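Local coordinates for protein putative Type I topoisomerase (Deinococcus radiodurans, PDB 3M4A) that probably relaxes supercoiled DNA as a type IB topoisomerase, breaking and rejoining one strand without ATP, at residues S57-R69 / R74-V84. Sequence-based numbering, arbitrary orientation.
Sequences SPDAENELQAFGR and RLQYRYHPDFV
Gln65 and Ala66 both turn their N-H groups to Arg78 O, at 2.9 Å and 3.0 Å, a classic beta bulge that shifts the register of antiparallel strands 64-69 and 75-79 by one residue. Arg78 N returns a bond to Ala66 O, closing the bulge, and Gly68–Gln76 is the regular hydrogen-bonded pair past it. On the face carrying Leu64, Phe67, Tyr77 and Tyr79, Leu64 CD1 touches both tyrosines, 3.7 Å from Tyr79 CE1, while Phe67 CB presses on Tyr77 CD1 at 3.4 Å. With CG between its backbone N and carbonyl carbon (chi1 69°), Phe67 leads its ring away from Tyr77, to meet the Tyr55 ring nearly parallel. Strands 64-69 and 75-79 form a beta hairpin in a three-stranded antiparallel sheet, with 64-69 in the middle, and helix 4-8 packs on Leu64 and Phe67. At the open end of the hairpin, His80 N meets Glu63 O at 172°, and the imidazole edge brings CD2 to 3.1 Å from Ala60 O. Its ND1 accepts the N-H of Asp82 in the ring plane, which helps to fix the ring's rotation; an alanine here would probably leave that N-H without its acceptor and open a gap beside the 60-62 turn. Glu63 CB lies over the Phe83 ring; its carboxylate salt-bridges Arg97.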
loop_
_atom_site.group_PDB
_atom_site.type_symbol
_atom_site.label_atom_id
_atom_site.label_comp_id
_atom_site.label_asym_id
_atom_site.label_seq_id
_atom_site.Cartn_x
_atom_site.Cartn_y
_atom_site.Cartn_z
ATOM N N SER A 57 7.094 -18.586 -12.864
ATOM C CA SER A 57 6.994 -17.515 -13.845
ATOM C C SER A 57 7.610 -17.976 -15.162
ATOM O O SER A 57 8.741 -18.469 -15.168
ATOM C CB SER A 57 7.723 -16.261 -13.359
ATOM O OG SER A 57 7.817 -15.299 -14.399
ATOM N N PRO A 58 6.883 -17.804 -16.282
ATOM C CA PRO A 58 7.446 -18.107 -17.599
ATOM C C PRO A 58 8.300 -16.954 -18.143
ATOM O O PRO A 58 8.402 -16.780 -19.356
ATOM C CB PRO A 58 6.196 -18.320 -18.460
ATOM C CG PRO A 58 5.164 -17.438 -17.844
ATOM C CD PRO A 58 5.490 -17.329 -16.375
ATOM N N ASP A 59 8.936 -16.205 -17.245
ATOM C CA ASP A 59 9.547 -14.925 -17.581
ATOM C C ASP A 59 10.612 -14.573 -16.538
ATOM O O ASP A 59 10.406 -14.779 -15.338
ATOM C CB ASP A 59 8.450 -13.858 -17.616
ATOM C CG ASP A 59 8.942 -12.517 -18.103
ATOM O OD1 ASP A 59 10.002 -12.462 -18.760
ATOM O OD2 ASP A 59 8.248 -11.514 -17.832
ATOM N N ALA A 60 11.746 -14.047 -16.995
ATOM C CA ALA A 60 12.866 -13.745 -16.099
ATOM C C ALA A 60 12.658 -12.474 -15.270
ATOM O O ALA A 60 13.370 -12.261 -14.289
ATOM C CB ALA A 60 14.171 -13.645 -16.887
ATOM N N GLU A 61 11.690 -11.643 -15.660
ATOM C CA GLU A 61 11.510 -10.319 -15.053
ATOM C C GLU A 61 10.545 -10.288 -13.860
ATOM O O GLU A 61 10.761 -9.518 -12.924
ATOM C CB GLU A 61 11.061 -9.297 -16.107
ATOM C CG GLU A 61 12.202 -8.755 -16.973
ATOM C CD GLU A 61 12.858 -9.824 -17.838
ATOM O OE1 GLU A 61 12.175 -10.807 -18.196
ATOM O OE2 GLU A 61 14.060 -9.681 -18.162
ATOM N N ASN A 62 9.495 -11.110 -13.895
ATOM C CA ASN A 62 8.474 -11.137 -12.832
ATOM C C ASN A 62 9.035 -11.138 -11.409
ATOM O O ASN A 62 9.882 -11.965 -11.074
ATOM C CB ASN A 62 7.569 -12.362 -12.991
ATOM C CG ASN A 62 6.480 -12.158 -14.025
ATOM O OD1 ASN A 62 5.771 -11.153 -14.005
ATOM N ND2 ASN A 62 6.328 -13.125 -14.928
ATOM N N GLU A 63 8.543 -10.217 -10.576
ATOM C CA GLU A 63 8.977 -10.107 -9.180
ATOM C C GLU A 63 8.644 -11.349 -8.345
ATOM O O GLU A 63 9.346 -11.647 -7.377
ATOM C CB GLU A 63 8.400 -8.844 -8.512
ATOM C CG GLU A 63 6.862 -8.786 -8.398
ATOM C CD GLU A 63 6.182 -8.120 -9.588
ATOM O OE1 GLU A 63 6.817 -7.992 -10.652
ATOM O OE2 GLU A 63 4.999 -7.733 -9.465
ATOM N N LEU A 64 7.565 -12.044 -8.703
ATOM C CA LEU A 64 7.238 -13.340 -8.100
ATOM C C LEU A 64 7.629 -14.460 -9.065
ATOM O O LEU A 64 6.962 -14.679 -10.075
ATOM C CB LEU A 64 5.746 -13.434 -7.752
ATOM C CG LEU A 64 5.300 -14.749 -7.094
ATOM C CD1 LEU A 64 6.197 -15.119 -5.916
ATOM C CD2 LEU A 64 3.842 -14.666 -6.664
ATOM N N GLN A 65 8.711 -15.159 -8.736
ATOM C CA GLN A 65 9.309 -16.154 -9.633
ATOM C C GLN A 65 8.702 -17.551 -9.488
ATOM O O GLN A 65 8.625 -18.287 -10.470
ATOM C CB GLN A 65 10.827 -16.194 -9.435
ATOM C CG GLN A 65 11.540 -15.033 -10.119
ATOM C CD GLN A 65 11.639 -15.233 -11.619
ATOM O OE1 GLN A 65 12.248 -16.196 -12.076
ATOM N NE2 GLN A 65 11.039 -14.330 -12.390
ATOM N N ALA A 66 8.277 -17.914 -8.277
ATOM C CA ALA A 66 7.567 -19.182 -8.066
ATOM C C ALA A 66 6.742 -19.203 -6.777
ATOM O O ALA A 66 7.084 -18.522 -5.803
ATOM C CB ALA A 66 8.552 -20.347 -8.072
ATOM N N PHE A 67 5.667 -19.998 -6.787
ATOM C CA PHE A 67 4.841 -20.221 -5.594
ATOM C C PHE A 67 4.214 -21.629 -5.550
ATOM O O PHE A 67 3.835 -22.189 -6.579
ATOM C CB PHE A 67 3.759 -19.133 -5.458
ATOM C CG PHE A 67 2.677 -19.187 -6.512
ATOM C CD1 PHE A 67 1.557 -19.997 -6.346
ATOM C CD2 PHE A 67 2.764 -18.405 -7.653
ATOM C CE1 PHE A 67 0.558 -20.042 -7.312
ATOM C CE2 PHE A 67 1.764 -18.440 -8.616
ATOM C CZ PHE A 67 0.661 -19.258 -8.444
ATOM N N GLY A 68 4.101 -22.180 -4.341
ATOM C CA GLY A 68 3.482 -23.489 -4.127
ATOM C C GLY A 68 3.030 -23.666 -2.685
ATOM O O GLY A 68 2.924 -22.688 -1.942
ATOM N N ARG A 69 2.777 -24.916 -2.292
ATOM C CA ARG A 69 2.274 -25.223 -0.949
ATOM C C ARG A 69 3.068 -26.334 -0.266
ATOM O O ARG A 69 3.385 -27.354 -0.881
ATOM C CB ARG A 69 0.794 -25.613 -1.012
ATOM C CG ARG A 69 -0.131 -24.443 -1.286
ATOM C CD ARG A 69 -1.546 -24.906 -1.591
ATOM N NE ARG A 69 -2.349 -23.844 -2.198
ATOM C CZ ARG A 69 -2.906 -22.828 -1.538
ATOM N NH1 ARG A 69 -2.761 -22.701 -0.219
ATOM N NH2 ARG A 69 -3.615 -21.923 -2.204
ATOM N N ARG A 74 0.286 -24.342 3.588
ATOM C CA ARG A 74 0.606 -22.916 3.568
ATOM C C ARG A 74 1.402 -22.554 2.309
ATOM O O ARG A 74 2.217 -23.349 1.837
ATOM C CB ARG A 74 1.403 -22.532 4.818
ATOM C CG ARG A 74 0.684 -22.808 6.143
ATOM C CD ARG A 74 -0.443 -21.806 6.416
ATOM N NE ARG A 74 -1.391 -22.305 7.421
ATOM C CZ ARG A 74 -2.343 -23.215 7.192
ATOM N NH1 ARG A 74 -2.499 -23.757 5.986
ATOM N NH2 ARG A 74 -3.144 -23.596 8.184
ATOM N N LEU A 75 1.166 -21.352 1.778
ATOM C CA LEU A 75 1.850 -20.889 0.560
ATOM C C LEU A 75 3.302 -20.483 0.823
ATOM O O LEU A 75 3.610 -19.816 1.814
ATOM C CB LEU A 75 1.096 -19.718 -0.091
ATOM C CG LEU A 75 -0.119 -20.081 -0.953
ATOM C CD1 LEU A 75 -1.005 -18.860 -1.177
ATOM C CD2 LEU A 75 0.315 -20.683 -2.282
ATOM N N GLN A 76 4.187 -20.889 -0.084
ATOM C CA GLN A 76 5.609 -20.561 -0.021
ATOM C C GLN A 76 5.989 -19.903 -1.343
ATOM O O GLN A 76 5.428 -20.243 -2.385
ATOM C CB GLN A 76 6.442 -21.829 0.203
ATOM C CG GLN A 76 6.082 -22.605 1.474
ATOM C CD GLN A 76 6.356 -21.827 2.754
ATOM O OE1 GLN A 76 7.223 -20.949 2.799
ATOM N NE2 GLN A 76 5.612 -22.152 3.809
ATOM N N TYR A 77 6.935 -18.968 -1.300
ATOM C CA TYR A 77 7.274 -18.170 -2.482
ATOM C C TYR A 77 8.775 -18.050 -2.713
ATOM O O TYR A 77 9.567 -18.062 -1.767
ATOM C CB TYR A 77 6.697 -16.754 -2.348
ATOM C CG TYR A 77 5.228 -16.715 -2.007
ATOM C CD1 TYR A 77 4.262 -16.789 -3.003
ATOM C CD2 TYR A 77 4.804 -16.612 -0.680
ATOM C CE1 TYR A 77 2.903 -16.759 -2.694
ATOM C CE2 TYR A 77 3.450 -16.577 -0.357
ATOM C CZ TYR A 77 2.505 -16.652 -1.369
ATOM O OH TYR A 77 1.163 -16.624 -1.058
ATOM N N ARG A 78 9.151 -17.904 -3.981
ATOM C CA ARG A 78 10.503 -17.486 -4.353
ATOM C C ARG A 78 10.432 -16.253 -5.253
ATOM O O ARG A 78 9.633 -16.193 -6.181
ATOM C CB ARG A 78 11.261 -18.627 -5.042
ATOM C CG ARG A 78 11.578 -19.815 -4.127
ATOM C CD ARG A 78 12.455 -19.393 -2.946
ATOM N NE ARG A 78 12.930 -20.521 -2.144
ATOM C CZ ARG A 78 12.203 -21.193 -1.249
ATOM N NH1 ARG A 78 10.927 -20.885 -1.018
ATOM N NH2 ARG A 78 12.758 -22.193 -0.578
ATOM N N TYR A 79 11.289 -15.281 -4.970
ATOM C CA TYR A 79 11.187 -13.957 -5.572
ATOM C C TYR A 79 12.365 -13.622 -6.487
ATOM O O TYR A 79 13.417 -14.256 -6.433
ATOM C CB TYR A 79 11.123 -12.909 -4.467
ATOM C CG TYR A 79 9.946 -13.042 -3.525
ATOM C CD1 TYR A 79 8.640 -13.079 -4.006
ATOM C CD2 TYR A 79 10.140 -13.082 -2.147
ATOM C CE1 TYR A 79 7.557 -13.178 -3.139
ATOM C CE2 TYR A 79 9.067 -13.180 -1.272
ATOM C CZ TYR A 79 7.779 -13.226 -1.776
ATOM O OH TYR A 79 6.721 -13.322 -0.898
ATOM N N HIS A 80 12.169 -12.606 -7.318
ATOM C CA HIS A 80 13.240 -12.034 -8.122
ATOM C C HIS A 80 14.175 -11.280 -7.173
ATOM O O HIS A 80 13.699 -10.510 -6.337
ATOM C CB HIS A 80 12.641 -11.076 -9.152
ATOM C CG HIS A 80 13.596 -10.648 -10.222
ATOM N ND1 HIS A 80 14.744 -9.936 -9.958
ATOM C CD2 HIS A 80 13.554 -10.813 -11.564
ATOM C CE1 HIS A 80 15.377 -9.690 -11.092
ATOM N NE2 HIS A 80 14.674 -10.209 -12.082
ATOM N N PRO A 81 15.504 -11.494 -7.292
ATOM C CA PRO A 81 16.448 -10.900 -6.332
ATOM C C PRO A 81 16.494 -9.365 -6.315
ATOM O O PRO A 81 16.808 -8.773 -5.277
ATOM C CB PRO A 81 17.804 -11.478 -6.765
ATOM C CG PRO A 81 17.616 -11.874 -8.192
ATOM C CD PRO A 81 16.197 -12.309 -8.309
ATOM N N ASP A 82 16.183 -8.732 -7.442
ATOM C CA ASP A 82 16.147 -7.266 -7.523
ATOM C C ASP A 82 15.068 -6.638 -6.633
ATOM O O ASP A 82 15.123 -5.438 -6.347
ATOM C CB ASP A 82 15.952 -6.809 -8.976
ATOM C CG ASP A 82 17.225 -6.914 -9.804
ATOM O OD1 ASP A 82 18.304 -7.172 -9.223
ATOM O OD2 ASP A 82 17.142 -6.729 -11.041
ATOM N N PHE A 83 14.097 -7.444 -6.204
ATOM C CA PHE A 83 13.008 -6.962 -5.352
ATOM C C PHE A 83 13.168 -7.352 -3.878
ATOM O O PHE A 83 12.360 -6.945 -3.037
ATOM C CB PHE A 83 11.666 -7.438 -5.917
ATOM C CG PHE A 83 11.311 -6.782 -7.216
ATOM C CD1 PHE A 83 11.808 -7.275 -8.415
ATOM C CD2 PHE A 83 10.522 -5.638 -7.238
ATOM C CE1 PHE A 83 11.507 -6.656 -9.618
ATOM C CE2 PHE A 83 10.215 -5.014 -8.432
ATOM C CZ PHE A 83 10.708 -5.518 -9.626
ATOM N N VAL A 84 14.221 -8.108 -3.561
ATOM C CA VAL A 84 14.471 -8.546 -2.188
ATOM C C VAL A 84 15.640 -7.787 -1.552
ATOM O O VAL A 84 16.553 -7.327 -2.246
ATOM C CB VAL A 84 14.735 -10.070 -2.122
ATOM C CG1 VAL A 84 13.580 -10.829 -2.751
ATOM C CG2 VAL A 84 16.045 -10.435 -2.804
#